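Local coordinates for protein (thiaminase I) (Bacillus subtilis, PDB 3THI) that catalyses the breakdown of thiamin as a transferase, replacing the thiazole part of the vitamin with another nucleophile, on a fold related to periplasmic binding proteins, at residues Lys351-Lys354 with Gln355-Glu359; Asp186-Ile189 with Arg190-Leu194; Tyr322-Tyr325 with Ser326-Gln330; His62-Ala66 with Gly67-Pro71. All blocks are in the same frame, centred on the assembly; numbering follows the deposited sequence.

From the N terminus the four contacts follow one another in series, none nested in or crossing another, and each closes a turn of adjoining residues. Contact 4 (62-71) comes first, turning helix 60-65 into strand 69-70. Contact 2 (186-194) is the opening of helix 186-199. Contact 3 (322-330) starts helix 324-332, on the opposite side of the chain's centre from both contact 4 and contact 1. Contact 1 (351-359) joins helix 346-353 to the last helix, 357-361. Contacts 1 and 2 are neighbours, their centres 15 Å apart: Ala360 and Leu361, just beyond contact 1, pack against Ile189 of contact 2, tying the C-terminal helix to helix 186-199.

Contact 1: Lys351-Lys354 with Gln355-Glu359; sequences KDAK and QVLPE
Ala353 O is held by two backbone donors, Leu357 N at 2.8 Å and Val356 N at 3.0 Å. The first lies almost straight out along the carbonyl, with an N-H...O angle of 171°, while the second comes from above the carbonyl plane. One oxygen at the end of helix 346-353 thus takes the amide of the N-cap residue and that of Leu357, the first residue of the next helix. A weak, longer bond from Gln355 N to Asp352 O accompanies them.

The side chains then fold back round this turn. With CG anti to its carbonyl carbon, Gln355 brings that atom 3.5 Å from Lys351 O; the extended chain beyond it carries the amide toward Asp352. There the carboxylate and amide planes are 22° apart, but Asp352 OD1 and Gln355 NE2 stay 4.0 Å from each other, too far for a bond. Long polar chains suit this exposed flank. Val356 places CG1 between its backbone N and carbonyl carbon (chi1 85°), which sets that methyl 3.5 Å from Ala353 O. On the inner side the small methyl of Ala353 just reaches Leu357 CD2, and both residues are buried, touching the loop residues Leu181 and Leu184 respectively. Pro358 lays its ring against the preceding turn, CD 3.3 Å from Lys354 O; lacking an N-H, proline fits the first turn of a helix, where no amide donor is needed.

With Val356 as N-cap of helix 357-361, this is a short helix-to-helix turn in which one carbonyl serves both the N-cap amide and the first helical amide.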
loop_
_atom_site.group_PDB
_atom_site.type_symbol
_atom_site.label_atom_id
_atom_site.label_comp_id
_atom_site.label_asym_id
_atom_site.label_seq_id
_atom_site.Cartn_x
_atom_site.Cartn_y
_atom_site.Cartn_z
ATOM N N LYS A 351 -0.435 -16.971 9.720
ATOM C CA LYS A 351 -0.420 -17.437 11.110
ATOM C C LYS A 351 0.845 -18.260 11.350
ATOM O O LYS A 351 1.530 -18.093 12.359
ATOM C CB LYS A 351 -1.660 -18.281 11.427
ATOM C CG LYS A 351 -2.958 -17.498 11.417
ATOM C CD LYS A 351 -4.112 -18.302 12.004
ATOM C CE LYS A 351 -5.381 -17.459 12.112
ATOM N NZ LYS A 351 -6.401 -18.077 13.019
ATOM N N ASP A 352 1.153 -19.132 10.393
ATOM C CA ASP A 352 2.329 -19.985 10.451
ATOM C C ASP A 352 3.618 -19.173 10.452
ATOM O O ASP A 352 4.601 -19.556 11.103
ATOM C CB ASP A 352 2.359 -20.923 9.239
ATOM C CG ASP A 352 1.336 -22.037 9.323
ATOM O OD1 ASP A 352 0.853 -22.329 10.438
ATOM O OD2 ASP A 352 1.031 -22.629 8.260
ATOM N N ALA A 353 3.630 -18.095 9.665
ATOM C CA ALA A 353 4.795 -17.228 9.545
ATOM C C ALA A 353 5.178 -16.526 10.835
ATOM O O ALA A 353 6.363 -16.455 11.152
ATOM C CB ALA A 353 4.593 -16.206 8.433
ATOM N N LYS A 354 4.201 -16.014 11.586
ATOM C CA LYS A 354 4.527 -15.313 12.832
ATOM C C LYS A 354 5.099 -16.219 13.936
ATOM O O LYS A 354 5.596 -15.743 14.963
ATOM C CB LYS A 354 3.354 -14.469 13.349
ATOM C CG LYS A 354 2.278 -15.211 14.121
ATOM C CD LYS A 354 1.335 -14.205 14.784
ATOM C CE LYS A 354 0.315 -14.884 15.690
ATOM N NZ LYS A 354 -0.509 -13.900 16.460
ATOM N N GLN A 355 5.057 -17.525 13.705
ATOM C CA GLN A 355 5.598 -18.484 14.660
ATOM C C GLN A 355 7.045 -18.815 14.304
ATOM O O GLN A 355 7.714 -19.551 15.030
ATOM C CB GLN A 355 4.801 -19.776 14.616
ATOM C CG GLN A 355 3.351 -19.643 14.950
ATOM C CD GLN A 355 2.733 -20.999 15.161
ATOM O OE1 GLN A 355 2.658 -21.463 16.293
ATOM N NE2 GLN A 355 2.353 -21.680 14.070
ATOM N N VAL A 356 7.537 -18.255 13.201
ATOM C CA VAL A 356 8.888 -18.557 12.760
ATOM C C VAL A 356 9.733 -17.340 12.338
ATOM O O VAL A 356 10.942 -17.309 12.583
ATOM C CB VAL A 356 8.823 -19.647 11.624
ATOM C CG1 VAL A 356 8.596 -19.019 10.269
ATOM C CG2 VAL A 356 10.060 -20.520 11.644
ATOM N N LEU A 357 9.090 -16.325 11.765
ATOM C CA LEU A 357 9.790 -15.124 11.303
ATOM C C LEU A 357 10.426 -14.277 12.409
ATOM O O LEU A 357 11.580 -13.855 12.270
ATOM C CB LEU A 357 8.877 -14.277 10.417
ATOM C CG LEU A 357 9.299 -14.038 8.969
ATOM C CD1 LEU A 357 9.779 -15.315 8.330
ATOM C CD2 LEU A 357 8.129 -13.487 8.188
ATOM N N PRO A 358 9.694 -13.982 13.495
ATOM C CA PRO A 358 10.261 -13.177 14.585
ATOM C C PRO A 358 11.544 -13.800 15.173
ATOM O O PRO A 358 12.454 -13.080 15.587
ATOM C CB PRO A 358 9.125 -13.147 15.604
ATOM C CG PRO A 358 7.920 -13.129 14.742
ATOM C CD PRO A 358 8.248 -14.191 13.720
ATOM N N GLU A 359 11.609 -15.131 15.215
ATOM C CA GLU A 359 12.797 -15.827 15.731
ATOM C C GLU A 359 13.951 -15.649 14.750
ATOM O O GLU A 359 15.057 -15.270 15.143
ATOM C CB GLU A 359 12.529 -17.323 15.897
ATOM C CG GLU A 359 11.432 -17.664 16.886
ATOM C CD GLU A 359 11.465 -19.126 17.304
ATOM O OE1 GLU A 359 12.540 -19.581 17.764
ATOM O OE2 GLU A 359 10.426 -19.817 17.178
#

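Contact 2: Asp186-Ile189 with Arg190-Leu194; sequences DKVI and RGLRL
Backbone hydrogen bonds join Asp186-Ile189 to Arg190-Leu194 in regular i to i+4 helical order: Arg190 N to Asp186 O, Gly191 N to Lys187 O, Leu192 N to Val188 O and Arg193 N to Ile189 O, all between 2.8 and 2.9 Å.

Charged groups occupy the exposed flank. Arg190 keeps CG beside its backbone N and bends at chi3 (-79°), which brings the guanidinium back over Lys187: one face of the group lies over Lys187 CA, and NH2 comes within 3.2 Å of Lys187 CG. The methylenes of the lysine therefore pack against the arginine, while its ammonium, Lys187 NZ, stays 4.5 Å from Arg190 NH2. These like charges probably repel each other mildly, a cost that solvent would ease. Long chains with apolar stems suit such a surface.

Apolar contacts line the inner face and its margin. Val188 CG1 meets Leu192 CD1 at 4.4 Å, one turn on. Ile189 CG2, set anti to its backbone N, touches CD of the exposed Arg193 at 4.0 Å and lies at the edge of that guanidinium, near its plane. The aliphatic stem of Arg193 packs on Ile189 while NE is hydrogen-bonded to Ala360 O of helix 357-361, which helps fix the direction of the guanidinium.

Around these turns, Val188 packs on Tyr161, Ala164, Leu165 and Val168 of helix 154-169, whereas Ile189 and Leu192 lean on the C-terminal helix 357-361 and Leu194 reaches Tyr125 and Tyr128 of helix 124-131.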
loop_
_atom_site.group_PDB
_atom_site.type_symbol
_atom_site.label_atom_id
_atom_site.label_comp_id
_atom_site.label_asym_id
_atom_site.label_seq_id
_atom_site.Cartn_x
_atom_site.Cartn_y
_atom_site.Cartn_z
ATOM N N ASP A 186 17.546 -17.490 3.269
ATOM C CA ASP A 186 18.585 -16.778 4.011
ATOM C C ASP A 186 18.900 -15.382 3.517
ATOM O O ASP A 186 19.148 -14.496 4.323
ATOM C CB ASP A 186 19.857 -17.620 4.088
ATOM C CG ASP A 186 19.675 -18.849 4.956
ATOM O OD1 ASP A 186 19.445 -18.675 6.174
ATOM O OD2 ASP A 186 19.732 -19.978 4.417
ATOM N N LYS A 187 18.916 -15.197 2.200
ATOM C CA LYS A 187 19.186 -13.893 1.612
ATOM C C LYS A 187 18.096 -12.909 2.040
ATOM O O LYS A 187 18.391 -11.775 2.428
ATOM C CB LYS A 187 19.221 -13.990 0.082
ATOM C CG LYS A 187 20.540 -14.444 -0.509
ATOM C CD LYS A 187 20.395 -14.694 -2.009
ATOM C CE LYS A 187 21.739 -14.945 -2.684
ATOM N NZ LYS A 187 22.567 -13.700 -2.713
ATOM N N VAL A 188 16.841 -13.358 1.970
ATOM C CA VAL A 188 15.701 -12.531 2.345
ATOM C C VAL A 188 15.801 -12.164 3.812
ATOM O O VAL A 188 15.640 -10.999 4.174
ATOM C CB VAL A 188 14.360 -13.245 2.084
ATOM C CG1 VAL A 188 13.191 -12.397 2.578
ATOM C CG2 VAL A 188 14.199 -13.508 0.610
ATOM N N ILE A 189 16.082 -13.160 4.647
ATOM C CA ILE A 189 16.228 -12.937 6.083
ATOM C C ILE A 189 17.380 -11.964 6.354
ATOM O O ILE A 189 17.241 -11.050 7.162
ATOM C CB ILE A 189 16.450 -14.270 6.847
ATOM C CG1 ILE A 189 15.163 -15.104 6.821
ATOM C CG2 ILE A 189 16.864 -14.006 8.289
ATOM C CD1 ILE A 189 13.970 -14.407 7.464
ATOM N N ARG A 190 18.494 -12.132 5.645
ATOM C CA ARG A 190 19.638 -11.240 5.823
ATOM C C ARG A 190 19.247 -9.820 5.441
ATOM O O ARG A 190 19.724 -8.852 6.031
ATOM C CB ARG A 190 20.838 -11.707 4.998
ATOM C CG ARG A 190 21.664 -12.780 5.698
ATOM C CD ARG A 190 22.914 -13.146 4.904
ATOM N NE ARG A 190 22.645 -14.058 3.791
ATOM C CZ ARG A 190 23.137 -13.911 2.561
ATOM N NH1 ARG A 190 23.918 -12.879 2.265
ATOM N NH2 ARG A 190 22.891 -14.828 1.636
ATOM N N GLY A 191 18.379 -9.715 4.442
ATOM C CA GLY A 191 17.901 -8.422 4.002
ATOM C C GLY A 191 17.053 -7.776 5.082
ATOM O O GLY A 191 17.279 -6.620 5.439
ATOM N N LEU A 192 16.117 -8.535 5.649
ATOM C CA LEU A 192 15.237 -8.002 6.690
ATOM C C LEU A 192 16.010 -7.656 7.963
ATOM O O LEU A 192 15.706 -6.669 8.628
ATOM C CB LEU A 192 14.086 -8.973 6.980
ATOM C CG LEU A 192 13.148 -9.335 5.820
ATOM C CD1 LEU A 192 12.110 -10.337 6.279
ATOM C CD2 LEU A 192 12.470 -8.084 5.272
ATOM N N ARG A 193 17.017 -8.463 8.289
ATOM C CA ARG A 193 17.848 -8.215 9.461
ATOM C C ARG A 193 18.653 -6.958 9.254
ATOM O O ARG A 193 18.821 -6.175 10.180
ATOM C CB ARG A 193 18.822 -9.362 9.715
ATOM C CG ARG A 193 18.168 -10.577 10.285
ATOM C CD ARG A 193 19.175 -11.644 10.616
ATOM N NE ARG A 193 18.667 -12.384 11.751
ATOM C CZ ARG A 193 19.238 -12.393 12.947
ATOM N NH1 ARG A 193 20.356 -11.712 13.153
ATOM N NH2 ARG A 193 18.654 -13.032 13.950
ATOM N N LEU A 194 19.166 -6.774 8.038
ATOM C CA LEU A 194 19.964 -5.595 7.724
ATOM C C LEU A 194 19.142 -4.330 8.009
ATOM O O LEU A 194 19.657 -3.362 8.572
ATOM C CB LEU A 194 20.401 -5.619 6.262
ATOM C CG LEU A 194 21.423 -4.537 5.928
ATOM C CD1 LEU A 194 22.673 -4.755 6.762
ATOM C CD2 LEU A 194 21.740 -4.541 4.459
#

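Contact 3: Tyr322-Tyr325 with Ser326-Gln330; sequences YPIY and SELAQ
The backbone winds from a tight turn into helix 324-332, with Ser326 N bonded to Pro323 O at 3.0 Å from above the carbonyl plane, then Leu328 N to Ile324 O at 3.1 Å in the carbonyl plane and Ala329 N to Tyr325 O at 3.0 Å.

Leu328 is met by both Ile324 and Tyr325. Its CD1 sits over one face of the Tyr325 ring, 4.0 Å from the centroid and 18° off the ring normal, a CH-pi contact displaced toward the rim at CD1 and CE1. The same methyl also lies 3.9 Å from Ile324 CG2, and these two branched chains run side by side, pointing the same way. Ile324 achieves this by holding CG2 anti to its backbone N, on the side of the following turn. An alanine in place of Leu328 is likely to leave this face of the Tyr325 ring without its methyl partner and open a gap beside Ile324 CG2.

Tyr325 suits its place because it offers both an apolar face and a polar end: its hydroxyl is hydrogen-bonded to Leu307 O, which helps fix the ring while Leu328 covers a face. Pro323, with no N-H to satisfy, is at ease in the turn that leads into the helix. Ala329, a small residue, sets CB just 3.2 Å from Tyr325 O.

Tyr325 and Ala329 face Tyr315 of helix 312-318, while Ile324 and Leu328 meet Met235 of helix 234-238 and Phe247 of strand 245-248, wedging helix 324-332 between these elements.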
loop_
_atom_site.group_PDB
_atom_site.type_symbol
_atom_site.label_atom_id
_atom_site.label_comp_id
_atom_site.label_asym_id
_atom_site.label_seq_id
_atom_site.Cartn_x
_atom_site.Cartn_y
_atom_site.Cartn_z
ATOM N N TYR A 322 0.195 19.903 -6.936
ATOM C CA TYR A 322 1.120 19.152 -6.088
ATOM C C TYR A 322 2.190 18.441 -6.914
ATOM O O TYR A 322 2.038 17.272 -7.261
ATOM C CB TYR A 322 0.320 18.153 -5.256
ATOM C CG TYR A 322 -0.833 18.815 -4.543
ATOM C CD1 TYR A 322 -0.599 19.727 -3.514
ATOM C CD2 TYR A 322 -2.156 18.579 -4.931
ATOM C CE1 TYR A 322 -1.651 20.399 -2.890
ATOM C CE2 TYR A 322 -3.225 19.249 -4.307
ATOM C CZ TYR A 322 -2.959 20.160 -3.288
ATOM O OH TYR A 322 -3.984 20.856 -2.674
ATOM N N PRO A 323 3.296 19.150 -7.235
ATOM C CA PRO A 323 4.414 18.626 -8.027
ATOM C C PRO A 323 5.013 17.311 -7.531
ATOM O O PRO A 323 5.707 16.625 -8.281
ATOM C CB PRO A 323 5.418 19.777 -8.004
ATOM C CG PRO A 323 4.524 20.989 -7.960
ATOM C CD PRO A 323 3.524 20.571 -6.907
ATOM N N ILE A 324 4.764 16.964 -6.269
ATOM C CA ILE A 324 5.247 15.697 -5.728
ATOM C C ILE A 324 4.626 14.547 -6.544
ATOM O O ILE A 324 5.284 13.541 -6.821
ATOM C CB ILE A 324 4.871 15.533 -4.225
ATOM C CG1 ILE A 324 5.791 16.394 -3.353
ATOM C CG2 ILE A 324 4.967 14.082 -3.804
ATOM C CD1 ILE A 324 5.405 16.415 -1.897
ATOM N N TYR A 325 3.370 14.722 -6.955
ATOM C CA TYR A 325 2.676 13.712 -7.742
ATOM C C TYR A 325 3.278 13.448 -9.121
ATOM O O TYR A 325 2.929 12.469 -9.782
ATOM C CB TYR A 325 1.188 14.043 -7.840
ATOM C CG TYR A 325 0.418 13.457 -6.686
ATOM C CD1 TYR A 325 0.022 12.115 -6.705
ATOM C CD2 TYR A 325 0.117 14.221 -5.557
ATOM C CE1 TYR A 325 -0.660 11.546 -5.631
ATOM C CE2 TYR A 325 -0.561 13.665 -4.476
ATOM C CZ TYR A 325 -0.953 12.328 -4.522
ATOM O OH TYR A 325 -1.686 11.787 -3.491
ATOM N N SER A 326 4.185 14.320 -9.549
ATOM C CA SER A 326 4.861 14.159 -10.832
ATOM C C SER A 326 5.897 13.050 -10.618
ATOM O O SER A 326 5.985 12.091 -11.392
ATOM C CB SER A 326 5.540 15.475 -11.233
ATOM O OG SER A 326 6.127 15.392 -12.519
ATOM N N GLU A 327 6.630 13.151 -9.514
ATOM C CA GLU A 327 7.637 12.161 -9.166
ATOM C C GLU A 327 6.980 10.806 -8.852
ATOM O O GLU A 327 7.476 9.756 -9.255
ATOM C CB GLU A 327 8.439 12.657 -7.973
ATOM C CG GLU A 327 9.707 11.865 -7.727
ATOM C CD GLU A 327 10.593 12.490 -6.666
ATOM O OE1 GLU A 327 10.361 13.667 -6.286
ATOM O OE2 GLU A 327 11.517 11.794 -6.214
ATOM N N LEU A 328 5.843 10.842 -8.163
ATOM C CA LEU A 328 5.110 9.625 -7.818
ATOM C C LEU A 328 4.567 8.955 -9.081
ATOM O O LEU A 328 4.541 7.734 -9.188
ATOM C CB LEU A 328 3.957 9.954 -6.860
ATOM C CG LEU A 328 4.297 10.584 -5.496
ATOM C CD1 LEU A 328 3.020 10.850 -4.720
ATOM C CD2 LEU A 328 5.217 9.676 -4.682
ATOM N N ALA A 329 4.112 9.765 -10.030
ATOM C CA ALA A 329 3.581 9.243 -11.282
ATOM C C ALA A 329 4.681 8.446 -11.988
ATOM O O ALA A 329 4.458 7.326 -12.440
ATOM C CB ALA A 329 3.093 10.389 -12.167
ATOM N N GLN A 330 5.879 9.028 -12.028
ATOM C CA GLN A 330 7.042 8.423 -12.653
ATOM C C GLN A 330 7.299 7.007 -12.096
ATOM O O GLN A 330 7.482 6.055 -12.854
ATOM C CB GLN A 330 8.255 9.312 -12.379
ATOM C CG GLN A 330 9.384 9.204 -13.385
ATOM C CD GLN A 330 9.424 10.409 -14.311
ATOM O OE1 GLN A 330 8.436 11.148 -14.431
ATOM N NE2 GLN A 330 10.570 10.625 -14.961
#

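Contact 4: His62-Ala66 with Gly67-Pro71; sequences HFVDA and GYLLP
A Schellman motif ends helix 60-65, with Gly67 the first residue to leave helical angles. Its phi is 77°, which suits glycine, since a side chain there would press on Ala66 O. Two bonds run back into the last turn: Tyr68 N to Phe63 O at 3.1 Å, and Gly67 N to Val64 O at 2.9 Å, from above the carbonyl plane. A water is bonded to both Val64 O and Leu69 N, bridging the helix end to the strand.

The side chains close over this turn. Leu69 keeps CG beside its backbone N (chi1 -47°), which puts CG 3.8 Å from Phe63 CB and CD1 3.9 Å from Val64 CG2, crossing the valine at about a right angle. Were this leucine cut back to an alanine, Phe63 CB and Val64 CG2 would probably lose their apolar partner, opening a gap between the helix end and the strand. Tyr68 packs CD2 against Ala66 CB at 3.5 Å and also meets Phe63 CD1; Phe63 O lies at the edge of the Tyr68 ring, near its plane. The ring lies against the last helical turn, and a tyrosine suits a place that is only partly buried.

Asp65 is salt-bridged to Arg93. The helix thus turns into the short strand 69-70, which pairs antiparallel with 260-269, through a glycine-capped end, the classic Schellman way of stopping a helix.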
loop_
_atom_site.group_PDB
_atom_site.type_symbol
_atom_site.label_atom_id
_atom_site.label_comp_id
_atom_site.label_asym_id
_atom_site.label_seq_id
_atom_site.Cartn_x
_atom_site.Cartn_y
_atom_site.Cartn_z
ATOM N N HIS A 62 -7.669 -15.425 -2.210
ATOM C CA HIS A 62 -8.494 -16.087 -1.211
ATOM C C HIS A 62 -9.977 -15.726 -1.401
ATOM O O HIS A 62 -10.830 -16.608 -1.469
ATOM C CB HIS A 62 -8.041 -15.677 0.195
ATOM C CG HIS A 62 -8.976 -16.117 1.279
ATOM N ND1 HIS A 62 -9.424 -15.268 2.268
ATOM C CD2 HIS A 62 -9.590 -17.303 1.496
ATOM C CE1 HIS A 62 -10.279 -15.912 3.041
ATOM N NE2 HIS A 62 -10.398 -17.147 2.593
ATOM N N PHE A 63 -10.286 -14.434 -1.465
ATOM C CA PHE A 63 -11.671 -13.988 -1.640
ATOM C C PHE A 63 -12.295 -14.545 -2.910
ATOM O O PHE A 63 -13.456 -14.945 -2.916
ATOM C CB PHE A 63 -11.770 -12.457 -1.658
ATOM C CG PHE A 63 -11.439 -11.804 -0.342
ATOM C CD1 PHE A 63 -11.536 -12.512 0.855
ATOM C CD2 PHE A 63 -11.040 -10.466 -0.298
ATOM C CE1 PHE A 63 -11.234 -11.896 2.074
ATOM C CE2 PHE A 63 -10.737 -9.846 0.916
ATOM C CZ PHE A 63 -10.837 -10.561 2.104
ATOM N N VAL A 64 -11.520 -14.568 -3.990
ATOM C CA VAL A 64 -12.009 -15.084 -5.260
ATOM C C VAL A 64 -12.299 -16.583 -5.208
ATOM O O VAL A 64 -13.408 -17.019 -5.523
ATOM C CB VAL A 64 -11.017 -14.805 -6.400
ATOM C CG1 VAL A 64 -11.428 -15.572 -7.657
ATOM C CG2 VAL A 64 -10.959 -13.314 -6.683
ATOM N N ASP A 65 -11.303 -17.364 -4.798
ATOM C CA ASP A 65 -11.458 -18.813 -4.731
ATOM C C ASP A 65 -12.534 -19.251 -3.749
ATOM O O ASP A 65 -13.097 -20.335 -3.894
ATOM C CB ASP A 65 -10.127 -19.490 -4.385
ATOM C CG ASP A 65 -9.070 -19.314 -5.462
ATOM O OD1 ASP A 65 -9.355 -18.758 -6.549
ATOM O OD2 ASP A 65 -7.934 -19.755 -5.216
ATOM N N ALA A 66 -12.819 -18.415 -2.751
ATOM C CA ALA A 66 -13.849 -18.731 -1.769
ATOM C C ALA A 66 -15.254 -18.380 -2.265
ATOM O O ALA A 66 -16.245 -18.668 -1.587
ATOM C CB ALA A 66 -13.561 -18.033 -0.452
ATOM N N GLY A 67 -15.332 -17.751 -3.438
ATOM C CA GLY A 67 -16.619 -17.388 -4.017
ATOM C C GLY A 67 -17.301 -16.169 -3.408
ATOM O O GLY A 67 -18.522 -16.020 -3.502
ATOM N N TYR A 68 -16.502 -15.283 -2.819
ATOM C CA TYR A 68 -16.983 -14.061 -2.173
ATOM C C TYR A 68 -17.229 -12.891 -3.125
ATOM O O TYR A 68 -18.078 -12.038 -2.867
ATOM C CB TYR A 68 -15.951 -13.583 -1.148
ATOM C CG TYR A 68 -15.968 -14.313 0.156
ATOM C CD1 TYR A 68 -17.120 -14.359 0.924
ATOM C CD2 TYR A 68 -14.822 -14.925 0.647
ATOM C CE1 TYR A 68 -17.133 -14.995 2.157
ATOM C CE2 TYR A 68 -14.823 -15.567 1.882
ATOM C CZ TYR A 68 -15.982 -15.596 2.630
ATOM O OH TYR A 68 -16.003 -16.221 3.854
ATOM N N LEU A 69 -16.462 -12.849 -4.208
ATOM C CA LEU A 69 -16.523 -11.745 -5.148
ATOM C C LEU A 69 -17.285 -11.955 -6.436
ATOM O O LEU A 69 -17.468 -13.081 -6.894
ATOM C CB LEU A 69 -15.107 -11.277 -5.471
ATOM C CG LEU A 69 -14.180 -11.070 -4.271
ATOM C CD1 LEU A 69 -12.858 -10.492 -4.761
ATOM C CD2 LEU A 69 -14.823 -10.145 -3.224
ATOM N N LEU A 70 -17.768 -10.836 -6.975
ATOM C CA LEU A 70 -18.510 -10.810 -8.220
ATOM C C LEU A 70 -17.556 -10.231 -9.265
ATOM O O LEU A 70 -17.084 -9.108 -9.127
ATOM C CB LEU A 70 -19.759 -9.930 -8.075
ATOM C CG LEU A 70 -20.765 -10.072 -9.219
ATOM C CD1 LEU A 70 -21.344 -11.486 -9.214
ATOM C CD2 LEU A 70 -21.865 -9.018 -9.080
ATOM N N PRO A 71 -17.256 -11.001 -10.326
ATOM C CA PRO A 71 -16.339 -10.512 -11.365
ATOM C C PRO A 71 -16.867 -9.350 -12.191
ATOM O O PRO A 71 -18.083 -9.166 -12.346
ATOM C CB PRO A 71 -16.106 -11.751 -12.225
ATOM C CG PRO A 71 -17.437 -12.472 -12.126
ATOM C CD PRO A 71 -17.769 -12.345 -10.653
HETATM O O HOH W 1 -15.263 -15.120 -5.675
#